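Local coordinates for protein phosphatase YwpJ (Bacillus subtilis, PDB 1NRW) that removes phosphate in vitro from phosphorylated five- and six-carbon sugars and nucleoside monophosphates, and less readily from FMN, with magnesium as cofactor, at residues Thr14-Lys19 against Met52-Pro57; His20-Glu25 against Leu58-Trp63; Asp92-Leu97 against Tyr104-Gly109; Glu100-Glu105 against Leu185-Lys190. All coordinates share one frame; numbering follows the deposited sequence.

Contact 1. Residues Thr14-Lys19 against Met52-Pro57; sequences TLLNSK and MSIFEP
With its CG swung opposite the backbone N (chi1 -180°), Leu15 sends CD2 to Phe55, whose own CG lies beside its backbone N (chi1 -73°) and carries the ring forward until its far end meets the methyl. The two side chains come from opposite directions. Leu15 CD2 sits 3.6 Å from Phe55 CZ and 3.8 Å from Phe55 CE1, at the rim of the ring and near its plane, so the methyl abuts the ring edge and does not lie over a face. The second pair meets differently: Leu16 and Ile54 reach toward each other tip to tip, the CD1 atoms of Leu16 and Ile54 standing 3.9 Å apart. Long aliphatic chains suit this place because the backbones stay well separated, the CA atoms of Leu16 and Ile54 being 9.7 Å apart.

Residues 11-15 form the single helical turn, called the squiggle in HAD phosphatases, that follows the strand bearing the nucleophile, by similarity Asp10. Its apolar side here meets the last turn of helix 48-55, while Thr14 OG1 on the same turn is hydrogen-bonded to Asp240, a ligand of the bound calcium. From Leu16 on the chain leaves helical geometry and Asn17 makes an Asx turn: Lys19 N donates to Asn17 OD1 over 2.8 Å, from above the carbonyl plane and with a bent N-H...O angle of 143°. Asn17 OD1 also accepts from Gln21 N, a double use for which a short amide side chain is well suited.

Contact 2. Residues His20-Glu25 against Leu58-Trp63; sequences HQVSLE and LGIKTW
Val22 meets Leu58 and Ile60 with different parts of its branched side chain, and in both pairs the chains cross obliquely. Leu58 directs CD1 at the stem of the valine, 3.8 Å from Val22 CB and 4.0 Å from Val22 CG2, while the other methyl, Val22 CG1, stands 4.2 Å from Ile60 CD1. That division follows from the valine torsion: CG1 lies opposite the backbone N (chi1 174°), which puts CG2 beside that N, and each methyl serves a different neighbour. A beta-branched residue, wide close to its backbone, thus engages two partners at once.

Leu58 and Ile60 flank Gly59, the C-prime residue of the Schellman motif that closes helix 48-55. Gly59 has positive phi, a conformation glycine adopts easily, and Ile60 N returns to Phe55 O as part of the motif. Across the contact, Ser23 is the N-cap of helix 24-35, its OG accepting from Asn26 N, so Val22 sits just before the N-cap of one helix and packs on residues that follow the end of another. Ile60 is buried, its flanks covered by Glu27 and Arg31 of helix 24-35 and by Phe55, whereas Val22 and Leu58 remain partly exposed.

Contact 3. Residues Asp92-Leu97 against Tyr104-Gly109; sequences DILSWL and YEVFTG
Leu94 and Val106 make the tight part of this contact, with Leu94 CD2 3.7 Å from Val106 CG2 and the other leucine methyl, Leu94 CD1, at 4.1 Å from the same Val106 CG2. The forked end of the leucine thereby straddles one methyl of the valine. Leu94 CD2 also touches Tyr104, lying 4.0 Å from Tyr104 CD1; these two side chains cross at about a right angle. One turn on, Leu97 points at the strand and brings CD1 to within 4.1 Å of Tyr104 CB.

Tyr104 takes the less common first torsion, 69°, with CG between the backbone N and the carbonyl carbon, which lays the ring across the helix, roughly perpendicular to its axis. Its hydroxyl is hydrogen-bonded to Glu98, which gives this buried aromatic a polar partner. Helix 87-99 and strand 103-108 follow each other through a short connection and run nearly antiparallel in the cap domain of this Cof-type HAD phosphatase: the short axes run at 160° to each other, 10.2 Å apart, a spacing bridged by leucine against valine and tyrosine. Ile175 of the neighbouring strand 172-178 also packs against Leu94 and Leu97.

Away from the strand the helix is more open: Asp92, Ser95 and Trp96 are partly exposed and do not touch residues 104-109. Ser95 directs its CB away from them, and Trp96 packs elsewhere, on Tyr102 and in a cation-pi interaction with Arg191.

Contact 4. Residues Glu100-Glu105 against Leu185-Lys190; sequences ENYYYE and LEAGWK
Tyr102 reaches Ala187 and Gly188 from the loop just before strand 103-108, and it joins the start of this strand, inside the cap sheet, to helix 182-192. The loop begins with a Schellman motif that ends helix 87-99: Asn101, with positive phi, is its C-prime residue, and Tyr102 N bonds back to Leu97 O.

From CB the tyrosine runs toward helix 182-192, with CG beside the backbone N (chi1 -74°). The first atoms lie against a leucine of the preceding helix: Tyr102 CB is 3.9 Å and Tyr102 CG 3.8 Å from Leu97 CD2. Farther out, the ring meets the indole of Trp96, their planes inclined by about 35°, with CE2 and CZ of the tyrosine next to Trp96 CH2. Only the tip touches residues 185-190. There the hydroxyl is hydrogen-bonded to the backbone carbonyl of Lys184, a good reason for tyrosine here: an apolar ring fills the buried path between the helices and the phenol end meets a polar helix backbone. Lys184 also returns a bond through its NZ to Glu100 O, so the loop and the helix are tied twice.

The helix surface facing the phenol is made of small residues. The phenol end comes against the bare backbone at Gly188, Tyr102 OH lying 3.7 Å from Gly188 N, while the one methyl beside it, Ala187 CB, stands 3.8 Å from Tyr102 OH.

How the contacts relate
The four contacts fall into two pairs, one in each domain. Contacts 1 and 2 belong to the catalytic core, with centres 6 Å apart; Leu16 CD2 touches Val22 CG2 at 3.7 Å, which makes the apolar packing continuous between them, and the segments of the two contacts alternate along the chain. Contacts 3 and 4 lie in the cap, centres 11 Å apart, sharing strand 103-108 and joined where Trp96 CH2 comes 3.7 Å from Gly188 CA. About 25 Å separates the centres of contacts 1 and 3, and about 33 Å those of contacts 2 and 4. Contact 1 is near the metal site, the Leu16 side chain about 8 Å from the calcium ion, whereas contacts 3 and 4 are remote from it.

Contact 1. Residues Thr14-Lys19 against Met52-Pro57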
# COMPACT_ATOMS: atom_id res chain seq x y z
N THR A 14 3.32 2.84 -8.93
CA THR A 14 3.49 4.29 -8.95
C THR A 14 4.97 4.63 -8.88
O THR A 14 5.60 4.89 -9.91
CB THR A 14 2.68 4.91 -7.78
OG1 THR A 14 1.29 4.62 -7.99
CG2 THR A 14 2.86 6.43 -7.70
N LEU A 15 5.55 4.62 -7.68
CA LEU A 15 6.98 4.90 -7.55
C LEU A 15 7.77 3.75 -8.18
O LEU A 15 8.80 3.96 -8.83
CB LEU A 15 7.39 5.04 -6.08
CG LEU A 15 8.88 5.34 -5.84
CD1 LEU A 15 9.21 6.73 -6.41
CD2 LEU A 15 9.19 5.28 -4.35
N LEU A 16 7.28 2.53 -7.99
CA LEU A 16 7.96 1.36 -8.55
C LEU A 16 7.52 1.09 -9.98
O LEU A 16 6.34 1.24 -10.31
CB LEU A 16 7.66 0.13 -7.70
CG LEU A 16 8.09 0.22 -6.23
CD1 LEU A 16 7.66 -1.04 -5.50
CD2 LEU A 16 9.60 0.40 -6.12
N ASN A 17 8.46 0.69 -10.82
CA ASN A 17 8.11 0.34 -12.19
C ASN A 17 7.65 -1.11 -12.20
O ASN A 17 7.50 -1.73 -11.13
CB ASN A 17 9.29 0.56 -13.15
CG ASN A 17 10.49 -0.32 -12.86
OD1 ASN A 17 10.42 -1.29 -12.10
ND2 ASN A 17 11.61 0.01 -13.50
N SER A 18 7.42 -1.67 -13.38
CA SER A 18 6.92 -3.04 -13.50
C SER A 18 7.92 -4.12 -13.08
O SER A 18 7.58 -5.30 -13.03
CB SER A 18 6.42 -3.29 -14.93
OG SER A 18 7.44 -3.09 -15.89
N LYS A 19 9.15 -3.71 -12.79
CA LYS A 19 10.18 -4.64 -12.32
C LYS A 19 10.46 -4.36 -10.85
O LYS A 19 11.43 -4.87 -10.28
CB LYS A 19 11.45 -4.51 -13.16
CG LYS A 19 11.30 -5.13 -14.54
CD LYS A 19 12.60 -5.14 -15.33
CE LYS A 19 12.94 -3.76 -15.86
NZ LYS A 19 14.07 -3.83 -16.84
N MSE A 52 11.39 -0.45 3.52
CA MSE A 52 12.79 -0.32 3.90
C MSE A 52 13.70 -1.25 3.10
O MSE A 52 14.83 -0.89 2.78
CB MSE A 52 12.96 -0.59 5.39
CG MSE A 52 12.18 0.35 6.28
SE MSE A 52 12.82 2.16 6.11
CE MSE A 52 11.73 2.78 4.66
N SER A 53 13.21 -2.44 2.79
CA SER A 53 14.00 -3.40 2.02
C SER A 53 14.34 -2.83 0.65
O SER A 53 15.39 -3.13 0.08
CB SER A 53 13.26 -4.72 1.87
OG SER A 53 13.12 -5.36 3.13
N ILE A 54 13.44 -2.00 0.11
CA ILE A 54 13.67 -1.39 -1.19
C ILE A 54 14.48 -0.10 -1.08
O ILE A 54 15.38 0.15 -1.89
CB ILE A 54 12.32 -1.06 -1.88
CG1 ILE A 54 11.54 -2.36 -2.14
CG2 ILE A 54 12.57 -0.31 -3.19
CD1 ILE A 54 10.13 -2.15 -2.65
N PHE A 55 14.19 0.71 -0.07
CA PHE A 55 14.86 1.99 0.12
C PHE A 55 16.26 1.94 0.73
O PHE A 55 17.12 2.73 0.37
CB PHE A 55 13.98 2.91 0.97
CG PHE A 55 12.77 3.45 0.25
CD1 PHE A 55 12.46 3.03 -1.04
CD2 PHE A 55 11.96 4.40 0.86
CE1 PHE A 55 11.34 3.54 -1.71
CE2 PHE A 55 10.85 4.92 0.20
CZ PHE A 55 10.54 4.49 -1.09
N GLU A 56 16.46 1.03 1.67
CA GLU A 56 17.75 0.91 2.35
C GLU A 56 18.96 0.84 1.41
O GLU A 56 19.90 1.62 1.54
CB GLU A 56 17.75 -0.32 3.26
CG GLU A 56 17.97 -0.00 4.72
CD GLU A 56 19.28 0.71 4.96
OE1 GLU A 56 20.34 0.14 4.62
OE2 GLU A 56 19.26 1.84 5.50
N PRO A 57 18.95 -0.09 0.44
CA PRO A 57 20.07 -0.22 -0.50
C PRO A 57 20.30 1.02 -1.36
O PRO A 57 21.40 1.24 -1.87
CB PRO A 57 19.67 -1.42 -1.36
CG PRO A 57 18.76 -2.21 -0.45
CD PRO A 57 17.94 -1.14 0.20

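Contact 2. Residues His20-Glu25 against Leu58-Trp63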
# COMPACT_ATOMS: atom_id res chain seq x y z
N HIS A 20 9.59 -3.56 -10.26
CA HIS A 20 9.68 -3.13 -8.87
C HIS A 20 11.00 -2.47 -8.49
O HIS A 20 11.53 -2.66 -7.40
CB HIS A 20 9.37 -4.29 -7.91
CG HIS A 20 7.91 -4.45 -7.63
ND1 HIS A 20 7.43 -5.20 -6.58
CD2 HIS A 20 6.82 -3.96 -8.28
CE1 HIS A 20 6.11 -5.16 -6.58
NE2 HIS A 20 5.71 -4.42 -7.60
N GLN A 21 11.50 -1.66 -9.41
CA GLN A 21 12.72 -0.91 -9.19
C GLN A 21 12.31 0.54 -9.03
O GLN A 21 11.20 0.93 -9.44
CB GLN A 21 13.64 -0.99 -10.42
CG GLN A 21 13.90 -2.39 -10.95
CD GLN A 21 14.51 -2.36 -12.34
OE1 GLN A 21 14.14 -1.54 -13.18
NE2 GLN A 21 15.44 -3.27 -12.59
N VAL A 22 13.17 1.33 -8.42
CA VAL A 22 12.96 2.76 -8.32
C VAL A 22 13.95 3.23 -9.38
O VAL A 22 15.16 3.06 -9.23
CB VAL A 22 13.37 3.34 -6.96
CG1 VAL A 22 13.26 4.86 -7.00
CG2 VAL A 22 12.48 2.77 -5.85
N SER A 23 13.44 3.79 -10.48
CA SER A 23 14.30 4.24 -11.56
C SER A 23 15.24 5.35 -11.14
O SER A 23 15.01 6.04 -10.15
CB SER A 23 13.46 4.72 -12.75
OG SER A 23 12.77 5.91 -12.43
N LEU A 24 16.32 5.54 -11.90
CA LEU A 24 17.25 6.60 -11.58
C LEU A 24 16.50 7.93 -11.63
O LEU A 24 16.71 8.80 -10.79
CB LEU A 24 18.42 6.63 -12.58
CG LEU A 24 19.32 5.40 -12.67
CD1 LEU A 24 20.50 5.71 -13.58
CD2 LEU A 24 19.82 5.00 -11.29
N GLU A 25 15.61 8.07 -12.62
CA GLU A 25 14.83 9.29 -12.77
C GLU A 25 13.95 9.57 -11.56
O GLU A 25 13.88 10.71 -11.08
CB GLU A 25 13.95 9.23 -14.03
CG GLU A 25 14.71 9.37 -15.33
CD GLU A 25 15.24 8.07 -15.88
OE1 GLU A 25 15.32 7.07 -15.13
OE2 GLU A 25 15.60 8.04 -17.08
N LEU A 58 19.25 1.84 -1.51
CA LEU A 58 19.35 3.05 -2.32
C LEU A 58 19.64 4.29 -1.50
O LEU A 58 19.88 5.37 -2.06
CB LEU A 58 18.04 3.26 -3.08
CG LEU A 58 17.65 2.16 -4.07
CD1 LEU A 58 16.28 2.48 -4.64
CD2 LEU A 58 18.69 2.06 -5.17
N GLY A 59 19.63 4.15 -0.18
CA GLY A 59 19.88 5.29 0.67
C GLY A 59 18.74 6.28 0.68
O GLY A 59 18.91 7.44 1.05
N ILE A 60 17.55 5.84 0.26
CA ILE A 60 16.38 6.70 0.23
C ILE A 60 15.71 6.73 1.59
O ILE A 60 15.49 5.69 2.21
CB ILE A 60 15.36 6.23 -0.84
CG1 ILE A 60 15.95 6.42 -2.24
CG2 ILE A 60 14.05 7.01 -0.69
CD1 ILE A 60 15.08 5.86 -3.35
N LYS A 61 15.39 7.93 2.06
CA LYS A 61 14.73 8.11 3.35
C LYS A 61 13.58 9.09 3.20
O LYS A 61 13.79 10.28 2.94
CB LYS A 61 15.71 8.63 4.40
CG LYS A 61 16.78 7.64 4.80
CD LYS A 61 17.64 8.19 5.92
CE LYS A 61 18.63 7.15 6.43
NZ LYS A 61 19.45 7.68 7.56
N THR A 62 12.36 8.60 3.38
CA THR A 62 11.17 9.44 3.27
C THR A 62 10.23 9.09 4.41
O THR A 62 10.46 8.12 5.13
CB THR A 62 10.39 9.15 1.97
OG1 THR A 62 9.82 7.83 2.05
CG2 THR A 62 11.29 9.23 0.75
N TRP A 63 9.17 9.87 4.57
CA TRP A 63 8.17 9.53 5.56
C TRP A 63 7.54 8.30 4.93
O TRP A 63 7.52 8.17 3.70
CB TRP A 63 7.09 10.61 5.69
CG TRP A 63 7.56 11.86 6.35
CD1 TRP A 63 8.22 12.90 5.76
CD2 TRP A 63 7.42 12.20 7.73
NE1 TRP A 63 8.50 13.86 6.70
CE2 TRP A 63 8.02 13.46 7.92
CE3 TRP A 63 6.84 11.55 8.83
CZ2 TRP A 63 8.07 14.09 9.16
CZ3 TRP A 63 6.88 12.19 10.08
CH2 TRP A 63 7.50 13.45 10.23

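Contact 3. Residues Asp92-Leu97 against Tyr104-Gly109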
# COMPACT_ATOMS: atom_id res chain seq x y z
N ASP A 92 -12.67 -12.11 14.24
CA ASP A 92 -13.85 -12.35 13.42
C ASP A 92 -13.48 -12.43 11.94
O ASP A 92 -13.86 -13.36 11.23
CB ASP A 92 -14.86 -11.23 13.65
CG ASP A 92 -16.28 -11.67 13.36
OD1 ASP A 92 -16.56 -12.09 12.22
OD2 ASP A 92 -17.12 -11.58 14.28
N ILE A 93 -12.73 -11.43 11.47
CA ILE A 93 -12.31 -11.37 10.08
C ILE A 93 -11.44 -12.55 9.67
O ILE A 93 -11.69 -13.19 8.65
CB ILE A 93 -11.53 -10.06 9.80
CG1 ILE A 93 -12.44 -8.86 10.03
CG2 ILE A 93 -11.00 -10.07 8.37
CD1 ILE A 93 -11.73 -7.53 10.00
N LEU A 94 -10.42 -12.84 10.46
CA LEU A 94 -9.51 -13.93 10.15
C LEU A 94 -10.18 -15.29 10.20
O LEU A 94 -9.91 -16.16 9.37
CB LEU A 94 -8.30 -13.88 11.09
CG LEU A 94 -7.50 -12.58 10.94
CD1 LEU A 94 -6.40 -12.51 11.98
CD2 LEU A 94 -6.91 -12.51 9.53
N SER A 95 -11.08 -15.49 11.17
CA SER A 95 -11.78 -16.76 11.27
C SER A 95 -12.60 -16.98 10.01
O SER A 95 -12.63 -18.08 9.46
CB SER A 95 -12.70 -16.77 12.50
OG SER A 95 -13.70 -15.78 12.39
N TRP A 96 -13.25 -15.91 9.53
CA TRP A 96 -14.06 -16.00 8.32
C TRP A 96 -13.20 -16.25 7.08
O TRP A 96 -13.51 -17.14 6.28
CB TRP A 96 -14.87 -14.71 8.13
CG TRP A 96 -15.83 -14.80 6.98
CD1 TRP A 96 -17.01 -15.49 6.95
CD2 TRP A 96 -15.67 -14.23 5.67
NE1 TRP A 96 -17.59 -15.38 5.70
CE2 TRP A 96 -16.78 -14.62 4.90
CE3 TRP A 96 -14.68 -13.43 5.08
CZ2 TRP A 96 -16.94 -14.24 3.56
CZ3 TRP A 96 -14.84 -13.05 3.74
CH2 TRP A 96 -15.96 -13.46 3.00
N LEU A 97 -12.14 -15.47 6.91
CA LEU A 97 -11.27 -15.64 5.75
C LEU A 97 -10.68 -17.05 5.67
O LEU A 97 -10.65 -17.66 4.60
CB LEU A 97 -10.12 -14.62 5.78
CG LEU A 97 -10.51 -13.16 5.56
CD1 LEU A 97 -9.31 -12.26 5.78
CD2 LEU A 97 -11.06 -12.99 4.15
N TYR A 104 -4.69 -15.25 2.86
CA TYR A 104 -4.67 -14.01 3.61
C TYR A 104 -3.31 -13.70 4.21
O TYR A 104 -2.48 -14.60 4.42
CB TYR A 104 -5.77 -14.01 4.68
CG TYR A 104 -5.57 -14.97 5.83
CD1 TYR A 104 -4.78 -14.62 6.93
CD2 TYR A 104 -6.17 -16.23 5.83
CE1 TYR A 104 -4.59 -15.50 7.99
CE2 TYR A 104 -5.99 -17.12 6.88
CZ TYR A 104 -5.20 -16.75 7.96
OH TYR A 104 -5.01 -17.62 9.01
N GLU A 105 -3.06 -12.42 4.45
CA GLU A 105 -1.81 -11.97 5.02
C GLU A 105 -2.18 -10.98 6.12
O GLU A 105 -3.03 -10.12 5.92
CB GLU A 105 -0.95 -11.28 3.96
CG GLU A 105 -0.59 -12.19 2.79
CD GLU A 105 0.27 -11.50 1.75
OE1 GLU A 105 0.72 -10.36 1.99
OE2 GLU A 105 0.52 -12.11 0.68
N VAL A 106 -1.55 -11.13 7.28
CA VAL A 106 -1.83 -10.26 8.42
C VAL A 106 -0.63 -9.36 8.72
O VAL A 106 0.41 -9.83 9.18
CB VAL A 106 -2.17 -11.08 9.68
CG1 VAL A 106 -2.66 -10.16 10.80
CG2 VAL A 106 -3.25 -12.12 9.35
N PHE A 107 -0.79 -8.08 8.44
CA PHE A 107 0.27 -7.11 8.68
C PHE A 107 0.24 -6.66 10.13
O PHE A 107 -0.75 -6.10 10.59
CB PHE A 107 0.08 -5.91 7.74
CG PHE A 107 0.29 -6.25 6.29
CD1 PHE A 107 1.53 -6.06 5.69
CD2 PHE A 107 -0.74 -6.80 5.54
CE1 PHE A 107 1.75 -6.42 4.35
CE2 PHE A 107 -0.54 -7.17 4.20
CZ PHE A 107 0.71 -6.98 3.61
N THR A 108 1.33 -6.94 10.84
CA THR A 108 1.46 -6.58 12.25
C THR A 108 2.77 -5.82 12.44
O THR A 108 3.43 -5.47 11.47
CB THR A 108 1.50 -7.83 13.14
OG1 THR A 108 2.75 -8.51 12.95
CG2 THR A 108 0.36 -8.77 12.80
N GLY A 109 3.15 -5.59 13.68
CA GLY A 109 4.40 -4.89 13.93
C GLY A 109 5.60 -5.75 13.60
O GLY A 109 6.49 -5.35 12.84

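Contact 4. Residues Glu100-Glu105 against Leu185-Lys190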
# COMPACT_ATOMS: atom_id res chain seq x y z
N GLU A 100 -13.38 -19.74 4.99
CA GLU A 100 -13.91 -19.62 3.63
C GLU A 100 -12.87 -19.84 2.53
O GLU A 100 -13.13 -19.55 1.36
CB GLU A 100 -14.59 -18.27 3.44
CG GLU A 100 -15.97 -18.19 4.07
CD GLU A 100 -16.91 -19.27 3.56
OE1 GLU A 100 -16.95 -19.50 2.34
OE2 GLU A 100 -17.60 -19.89 4.39
N ASN A 101 -11.70 -20.32 2.91
CA ASN A 101 -10.64 -20.62 1.95
C ASN A 101 -10.04 -19.46 1.16
O ASN A 101 -9.68 -19.61 -0.00
CB ASN A 101 -11.15 -21.69 0.98
CG ASN A 101 -11.71 -22.89 1.70
OD1 ASN A 101 -11.02 -23.53 2.49
ND2 ASN A 101 -12.98 -23.20 1.45
N TYR A 102 -9.94 -18.30 1.80
CA TYR A 102 -9.31 -17.15 1.16
C TYR A 102 -7.85 -17.20 1.55
O TYR A 102 -7.53 -17.67 2.65
CB TYR A 102 -9.88 -15.84 1.71
CG TYR A 102 -11.27 -15.49 1.24
CD1 TYR A 102 -11.46 -14.70 0.10
CD2 TYR A 102 -12.38 -15.92 1.95
CE1 TYR A 102 -12.75 -14.37 -0.32
CE2 TYR A 102 -13.67 -15.59 1.54
CZ TYR A 102 -13.84 -14.82 0.40
OH TYR A 102 -15.12 -14.50 0.00
N TYR A 103 -6.95 -16.75 0.68
CA TYR A 103 -5.54 -16.68 1.06
C TYR A 103 -5.55 -15.38 1.85
O TYR A 103 -6.34 -14.48 1.55
CB TYR A 103 -4.62 -16.47 -0.15
CG TYR A 103 -4.46 -17.62 -1.11
CD1 TYR A 103 -5.00 -18.87 -0.84
CD2 TYR A 103 -3.79 -17.43 -2.32
CE1 TYR A 103 -4.87 -19.92 -1.75
CE2 TYR A 103 -3.65 -18.47 -3.24
CZ TYR A 103 -4.19 -19.71 -2.95
OH TYR A 103 -4.09 -20.73 -3.87
N TYR A 104 -4.69 -15.25 2.86
CA TYR A 104 -4.67 -14.01 3.61
C TYR A 104 -3.31 -13.70 4.21
O TYR A 104 -2.48 -14.60 4.42
CB TYR A 104 -5.77 -14.01 4.68
CG TYR A 104 -5.57 -14.97 5.83
CD1 TYR A 104 -4.78 -14.62 6.93
CD2 TYR A 104 -6.17 -16.23 5.83
CE1 TYR A 104 -4.59 -15.50 7.99
CE2 TYR A 104 -5.99 -17.12 6.88
CZ TYR A 104 -5.20 -16.75 7.96
OH TYR A 104 -5.01 -17.62 9.01
N GLU A 105 -3.06 -12.42 4.45
CA GLU A 105 -1.81 -11.97 5.02
C GLU A 105 -2.18 -10.98 6.12
O GLU A 105 -3.03 -10.12 5.92
CB GLU A 105 -0.95 -11.28 3.96
CG GLU A 105 -0.59 -12.19 2.79
CD GLU A 105 0.27 -11.50 1.75
OE1 GLU A 105 0.72 -10.36 1.99
OE2 GLU A 105 0.52 -12.11 0.68
N LEU A 185 -14.54 -12.91 -4.27
CA LEU A 185 -14.16 -11.52 -4.12
C LEU A 185 -15.38 -10.65 -3.87
O LEU A 185 -15.36 -9.76 -3.01
CB LEU A 185 -13.41 -11.05 -5.37
CG LEU A 185 -12.04 -11.72 -5.60
CD1 LEU A 185 -11.50 -11.36 -6.98
CD2 LEU A 185 -11.07 -11.29 -4.51
N GLU A 186 -16.46 -10.90 -4.60
CA GLU A 186 -17.68 -10.12 -4.41
C GLU A 186 -18.26 -10.38 -3.03
O GLU A 186 -18.74 -9.45 -2.37
CB GLU A 186 -18.71 -10.46 -5.50
CG GLU A 186 -18.15 -10.35 -6.92
CD GLU A 186 -19.23 -10.18 -7.98
OE1 GLU A 186 -20.23 -10.93 -7.96
OE2 GLU A 186 -19.06 -9.31 -8.86
N ALA A 187 -18.21 -11.63 -2.58
CA ALA A 187 -18.73 -12.00 -1.26
C ALA A 187 -17.98 -11.28 -0.15
O ALA A 187 -18.57 -10.83 0.83
CB ALA A 187 -18.64 -13.51 -1.07
N GLY A 188 -16.66 -11.19 -0.30
CA GLY A 188 -15.86 -10.51 0.71
C GLY A 188 -16.19 -9.04 0.76
O GLY A 188 -16.33 -8.45 1.83
N TRP A 189 -16.35 -8.43 -0.42
CA TRP A 189 -16.66 -7.02 -0.51
C TRP A 189 -18.03 -6.72 0.12
O TRP A 189 -18.17 -5.77 0.90
CB TRP A 189 -16.63 -6.57 -1.97
CG TRP A 189 -16.42 -5.09 -2.13
CD1 TRP A 189 -17.38 -4.12 -2.18
CD2 TRP A 189 -15.16 -4.42 -2.21
NE1 TRP A 189 -16.80 -2.88 -2.29
CE2 TRP A 189 -15.44 -3.03 -2.31
CE3 TRP A 189 -13.83 -4.84 -2.21
CZ2 TRP A 189 -14.42 -2.07 -2.40
CZ3 TRP A 189 -12.82 -3.89 -2.30
CH2 TRP A 189 -13.12 -2.52 -2.39
N LYS A 190 -19.03 -7.53 -0.22
CA LYS A 190 -20.38 -7.34 0.32
C LYS A 190 -20.42 -7.46 1.83
O LYS A 190 -21.18 -6.76 2.51
CB LYS A 190 -21.34 -8.38 -0.27
CG LYS A 190 -21.58 -8.27 -1.77
CD LYS A 190 -22.54 -9.35 -2.23
CE LYS A 190 -22.73 -9.33 -3.74
NZ LYS A 190 -23.63 -10.42 -4.21